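Long-range contacts in choline binding protein PCPA (Streptococcus pneumoniae, PDB 4CP6), which is a choline-binding surface protein and vaccine antigen of the pneumococcus whose leucine-rich repeat region probably mediates contacts with the host: residues Y26-V31 with K69-T74; L274-G279 with S298-L303. All coordinates share one frame; numbering follows the deposited sequence.

Contact 1 of 2, residues Y26-V31 with K69-T74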
loop_
_atom_site.group_PDB
_atom_site.type_symbol
_atom_site.label_atom_id
_atom_site.label_comp_id
_atom_site.label_asym_id
_atom_site.label_seq_id
_atom_site.Cartn_x
_atom_site.Cartn_y
_atom_site.Cartn_z
ATOM N N TYR A 26 24.490 24.077 -4.234
ATOM C CA TYR A 26 23.914 24.174 -2.899
ATOM C C TYR A 26 23.050 25.423 -2.857
ATOM O O TYR A 26 23.417 26.445 -3.452
ATOM C CB TYR A 26 25.008 24.301 -1.836
ATOM C CG TYR A 26 25.977 23.150 -1.838
ATOM C CD1 TYR A 26 27.100 23.160 -2.662
ATOM C CD2 TYR A 26 25.798 22.064 -0.987
ATOM C CE1 TYR A 26 28.019 22.118 -2.641
ATOM C CE2 TYR A 26 26.694 20.996 -0.984
ATOM C CZ TYR A 26 27.821 21.043 -1.788
ATOM O OH TYR A 26 28.703 19.985 -1.776
ATOM N N LYS A 27 21.912 25.370 -2.157
ATOM C CA LYS A 27 21.057 26.538 -2.068
ATOM C C LYS A 27 20.932 26.960 -0.616
ATOM O O LYS A 27 20.664 26.125 0.231
ATOM C CB LYS A 27 19.685 26.234 -2.712
ATOM C CG LYS A 27 18.715 27.397 -2.718
ATOM C CD LYS A 27 17.467 27.048 -3.491
ATOM C CE LYS A 27 16.465 28.169 -3.432
ATOM N NZ LYS A 27 15.392 27.986 -4.445
ATOM N N VAL A 28 21.201 28.244 -0.312
ATOM C CA VAL A 28 21.181 28.788 1.035
ATOM C C VAL A 28 19.772 28.758 1.594
ATOM O O VAL A 28 18.831 29.281 0.972
ATOM C CB VAL A 28 21.790 30.220 1.074
ATOM C CG1 VAL A 28 21.743 30.789 2.489
ATOM C CG2 VAL A 28 23.232 30.216 0.536
ATOM N N LEU A 29 19.657 28.133 2.760
ATOM C CA LEU A 29 18.394 28.021 3.492
ATOM C C LEU A 29 18.286 29.099 4.557
ATOM O O LEU A 29 17.217 29.703 4.722
ATOM C CB LEU A 29 18.247 26.622 4.105
ATOM C CG LEU A 29 18.236 25.440 3.164
ATOM C CD1 LEU A 29 18.225 24.164 3.963
ATOM C CD2 LEU A 29 17.027 25.473 2.221
ATOM N N THR A 30 19.373 29.306 5.310
ATOM C CA THR A 30 19.463 30.344 6.348
ATOM C C THR A 30 20.877 30.935 6.340
ATOM O O THR A 30 21.845 30.277 5.913
ATOM C CB THR A 30 19.220 29.789 7.764
ATOM O OG1 THR A 30 20.290 28.906 8.099
ATOM C CG2 THR A 30 17.845 29.095 7.931
ATOM N N VAL A 31 20.999 32.176 6.839
ATOM C CA VAL A 31 22.290 32.854 6.974
ATOM C C VAL A 31 22.141 33.964 7.999
ATOM O O VAL A 31 21.160 34.713 7.957
ATOM C CB VAL A 31 22.906 33.349 5.627
ATOM C CG1 VAL A 31 22.112 34.506 5.012
ATOM C CG2 VAL A 31 24.387 33.729 5.795
ATOM N N LYS A 69 32.484 32.720 5.640
ATOM C CA LYS A 69 31.181 32.147 6.023
ATOM C C LYS A 69 31.224 30.629 5.919
ATOM O O LYS A 69 31.884 30.074 5.046
ATOM C CB LYS A 69 30.049 32.697 5.154
ATOM C CG LYS A 69 29.959 34.224 5.135
ATOM C CD LYS A 69 28.801 34.683 4.275
ATOM C CE LYS A 69 28.829 36.180 4.086
ATOM N NZ LYS A 69 27.540 36.795 4.481
ATOM N N VAL A 70 30.524 29.968 6.827
ATOM C CA VAL A 70 30.463 28.509 6.869
ATOM C C VAL A 70 29.005 28.101 6.774
ATOM O O VAL A 70 28.182 28.546 7.581
ATOM C CB VAL A 70 31.115 27.979 8.156
ATOM C CG1 VAL A 70 30.993 26.469 8.259
ATOM C CG2 VAL A 70 32.583 28.406 8.230
ATOM N N PHE A 71 28.710 27.243 5.803
ATOM C CA PHE A 71 27.345 26.740 5.585
ATOM C C PHE A 71 27.322 25.230 5.852
ATOM O O PHE A 71 28.055 24.477 5.219
ATOM C CB PHE A 71 26.896 27.009 4.152
ATOM C CG PHE A 71 26.744 28.481 3.866
ATOM C CD1 PHE A 71 25.548 29.145 4.141
ATOM C CD2 PHE A 71 27.808 29.214 3.333
ATOM C CE1 PHE A 71 25.414 30.515 3.878
ATOM C CE2 PHE A 71 27.670 30.575 3.062
ATOM C CZ PHE A 71 26.488 31.227 3.372
ATOM N N THR A 72 26.521 24.803 6.836
ATOM C CA THR A 72 26.374 23.386 7.158
ATOM C C THR A 72 25.304 22.835 6.195
ATOM O O THR A 72 24.309 23.519 5.941
ATOM C CB THR A 72 25.940 23.240 8.619
ATOM O OG1 THR A 72 26.992 23.760 9.459
ATOM C CG2 THR A 72 25.716 21.791 9.011
ATOM N N VAL A 73 25.569 21.654 5.614
ATOM C CA VAL A 73 24.618 21.001 4.686
ATOM C C VAL A 73 23.600 20.274 5.582
ATOM O O VAL A 73 23.952 19.262 6.228
ATOM C CB VAL A 73 25.320 20.025 3.711
ATOM C CG1 VAL A 73 24.312 19.408 2.740
ATOM C CG2 VAL A 73 26.443 20.735 2.929
ATOM N N THR A 74 22.368 20.821 5.683
ATOM C CA THR A 74 21.354 20.265 6.591
ATOM C C THR A 74 20.253 19.497 5.872
ATOM O O THR A 74 19.434 18.844 6.535
ATOM C CB THR A 74 20.754 21.403 7.423
ATOM O OG1 THR A 74 20.226 22.382 6.537
ATOM C CG2 THR A 74 21.796 22.086 8.345
#
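The ring of Phe-71 is the largest bump on 69-74, and it enters a hollow on 26-31 formed by Val-28, Thr-30 and Val-31. CE1 of Phe-71 makes most of the contact, 3.9 Å from CG1 of Val-28, with CG2 of Val-31 near both CE1 and CZ. The carbonyl O of Thr-30 closes the hollow at the ring edge, near its plane, 4.1 Å from CE1 of Phe-71. CG of Phe-71 stands anti to its own carbonyl carbon (chi1 -66°), and the ring thereby reaches across the gap between two strands whose short axes come no closer than 8.8 Å. At that spacing, and crossing at 125°, the backbones do not pair, and side chains fill the gap.

Two smaller fits lie toward the C-terminal end of 69-74. Tyr-26 and Val-73 cross at about a right angle, CE2 of Tyr-26 resting 3.9 Å from CG2 of Val-73. Separately, Leu-29 and Thr-74 slide past each other in opposite senses, CD1 of Leu-29 reaching 3.7 Å from OG1 of Thr-74. A classic beta bulge, Leu-29 and Thr-30 facing Thr-37, shifts the phase of the strand: past Val-28 it is Val-31 that turns toward Phe-71, while the hydroxyl of Thr-30 bonds that of Thr-37. Ile-19 and Ile-64 add aliphatic cover to the Phe-71 ring.

Strand 35-40 joins the two in the sheet, antiparallel to 24-32 and parallel to 69-76. The contact is thus packing between two strands that both pair with 35-40 but not with each other, consistent with a curled sheet folded over its own side chains and with a hydrophobic cap at the N-terminal end of a leucine-rich repeat solenoid, since 69-76 leads on through 106-107 to the parallel strands that follow.

Contact 2 of 2, residues L274-G279 with S298-L303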
loop_
_atom_site.group_PDB
_atom_site.type_symbol
_atom_site.label_atom_id
_atom_site.label_comp_id
_atom_site.label_asym_id
_atom_site.label_seq_id
_atom_site.Cartn_x
_atom_site.Cartn_y
_atom_site.Cartn_z
ATOM N N LEU A 274 -10.861 -18.583 4.731
ATOM C CA LEU A 274 -10.867 -17.448 5.647
ATOM C C LEU A 274 -12.200 -17.382 6.334
ATOM O O LEU A 274 -13.254 -17.357 5.673
ATOM C CB LEU A 274 -10.586 -16.169 4.867
ATOM C CG LEU A 274 -10.650 -14.858 5.644
ATOM C CD1 LEU A 274 -9.630 -14.842 6.825
ATOM C CD2 LEU A 274 -10.349 -13.710 4.719
ATOM N N GLU A 275 -12.179 -17.406 7.670
ATOM C CA GLU A 275 -13.413 -17.267 8.422
ATOM C C GLU A 275 -13.423 -15.930 9.106
ATOM O O GLU A 275 -12.529 -15.680 9.924
ATOM C CB GLU A 275 -13.608 -18.393 9.436
ATOM C CG GLU A 275 -14.036 -19.675 8.753
ATOM C CD GLU A 275 -14.232 -20.790 9.746
ATOM O OE1 GLU A 275 -13.210 -21.356 10.195
ATOM O OE2 GLU A 275 -15.388 -21.002 10.174
ATOM N N LEU A 276 -14.354 -15.051 8.731
ATOM C CA LEU A 276 -14.489 -13.749 9.385
ATOM C C LEU A 276 -15.385 -13.911 10.586
ATOM O O LEU A 276 -16.191 -14.861 10.676
ATOM C CB LEU A 276 -14.979 -12.661 8.436
ATOM C CG LEU A 276 -14.113 -12.481 7.184
ATOM C CD1 LEU A 276 -14.654 -11.396 6.305
ATOM C CD2 LEU A 276 -12.672 -12.145 7.530
ATOM N N ASN A 277 -15.203 -13.025 11.557
ATOM C CA ASN A 277 -15.910 -13.153 12.818
ATOM C C ASN A 277 -17.176 -12.308 12.914
ATOM O O ASN A 277 -17.234 -11.194 12.380
ATOM C CB ASN A 277 -14.984 -12.650 13.931
ATOM C CG ASN A 277 -14.504 -11.224 13.690
ATOM O OD1 ASN A 277 -13.738 -10.945 12.761
ATOM N ND2 ASN A 277 -15.007 -10.249 14.427
ATOM N N GLU A 278 -18.178 -12.782 13.698
ATOM C CA GLU A 278 -19.284 -11.913 14.024
ATOM C C GLU A 278 -18.707 -10.713 14.780
ATOM O O GLU A 278 -17.830 -10.885 15.650
ATOM C CB GLU A 278 -20.307 -12.616 14.921
ATOM C CG GLU A 278 -21.261 -13.488 14.140
ATOM C CD GLU A 278 -21.886 -12.859 12.907
ATOM O OE1 GLU A 278 -22.300 -11.677 12.962
ATOM O OE2 GLU A 278 -21.990 -13.594 11.901
ATOM N N GLY A 279 -19.197 -9.534 14.439
ATOM C CA GLY A 279 -18.736 -8.269 14.988
ATOM C C GLY A 279 -18.013 -7.470 13.908
ATOM O O GLY A 279 -17.935 -6.245 13.997
ATOM N N SER A 298 -16.023 -16.931 4.846
ATOM C CA SER A 298 -17.266 -16.857 5.598
ATOM C C SER A 298 -17.506 -15.384 5.957
ATOM O O SER A 298 -16.640 -14.770 6.606
ATOM C CB SER A 298 -17.184 -17.708 6.861
ATOM O OG SER A 298 -18.385 -17.591 7.600
ATOM N N LEU A 299 -18.638 -14.817 5.531
ATOM C CA LEU A 299 -18.982 -13.417 5.786
ATOM C C LEU A 299 -20.051 -13.370 6.862
ATOM O O LEU A 299 -21.045 -14.092 6.780
ATOM C CB LEU A 299 -19.513 -12.769 4.506
ATOM C CG LEU A 299 -18.535 -12.796 3.304
ATOM C CD1 LEU A 299 -19.215 -12.210 2.064
ATOM C CD2 LEU A 299 -17.242 -12.040 3.626
ATOM N N PRO A 300 -19.870 -12.498 7.867
ATOM C CA PRO A 300 -20.754 -12.528 9.043
ATOM C C PRO A 300 -22.052 -11.741 8.946
ATOM O O PRO A 300 -22.187 -10.846 8.119
ATOM C CB PRO A 300 -19.859 -11.950 10.148
ATOM C CG PRO A 300 -19.002 -10.930 9.391
ATOM C CD PRO A 300 -18.699 -11.625 8.092
ATOM N N ASN A 301 -23.034 -12.091 9.813
ATOM C CA ASN A 301 -24.301 -11.379 9.880
ATOM C C ASN A 301 -24.117 -9.891 10.152
ATOM O O ASN A 301 -24.916 -9.097 9.698
ATOM C CB ASN A 301 -25.176 -11.990 10.995
ATOM C CG ASN A 301 -25.541 -13.426 10.700
ATOM O OD1 ASN A 301 -25.386 -14.351 11.540
ATOM N ND2 ASN A 301 -26.025 -13.652 9.500
ATOM N N SER A 302 -23.047 -9.522 10.896
ATOM C CA SER A 302 -22.768 -8.130 11.236
ATOM C C SER A 302 -22.212 -7.301 10.074
ATOM O O SER A 302 -22.107 -6.075 10.225
ATOM C CB SER A 302 -21.771 -8.080 12.390
ATOM O OG SER A 302 -20.632 -8.857 12.066
ATOM N N LEU A 303 -21.852 -7.936 8.939
ATOM C CA LEU A 303 -21.214 -7.175 7.853
ATOM C C LEU A 303 -22.129 -6.118 7.261
ATOM O O LEU A 303 -23.194 -6.428 6.738
ATOM C CB LEU A 303 -20.744 -8.157 6.784
ATOM C CG LEU A 303 -19.954 -7.559 5.594
ATOM C CD1 LEU A 303 -18.636 -6.937 6.059
ATOM C CD2 LEU A 303 -19.664 -8.671 4.608
HETATM O O HOH W 1 -18.722 -15.452 9.209
#
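Glu-278 bends at chi2 (-47°) to lay its carboxylate over the start of the Pro-300 to Leu-303 type I turn. Each oxygen takes one backbone N-H on its syn lone pair: OE2 of Glu-278 accepts from Asn-301 N at 2.8 Å, and OE1 of Glu-278 from Ser-302 N at 3.1 Å, the latter less straight (138°). Glu-278 and Pro-300 run past each other in opposite senses, which leaves OE2 of Glu-278 3.2 Å from CB of Pro-300. Ser-302 replies with OG, which receives Gly-279 N at 2.9 Å and also bonds the carbonyl of Leu-280.

At the other end the backbones pair in parallel, Ser-298 N giving to Leu-274 O at 2.9 Å and Leu-276 N to Ser-298 O at 3.1 Å. A 23-residue step from Glu-275 to its bridge partner Ser-298 marks successive coils of the BspA-type leucine-rich repeat solenoid.

Leu-276 and Leu-299 lie side by side and point the same way, CD1 of Leu-276 at 3.8 Å from CD2 of Leu-299, both against Ile-283. Pro-300 sets its CD against CB of Leu-276. Asn-277 turns away, OD1 bonding the Thr-253 hydroxyl and ND2 the carbonyls of Thr-257 and Glu-278.

Contacts 1 and 2 share no strand or loop: their centres are 58 Å apart, on opposite sides of the chain's centre. Both are partly buried, but burial is used differently. In contact 1, 261 Å² is buried mostly by apolar groups meeting across a curled sheet, and half of the touching residues are buried. Contact 2 buries 419 Å² between neighbouring coils, where a leucine pair packs beside backbone bonds and a carboxylate gripping turn N-H groups, with Glu-278 and Asn-301 exposed. The contrast follows place: strands separated by an intervening strand meet chiefly through side chains, whereas adjacent coils of a solenoid lie close enough for their backbones to bond.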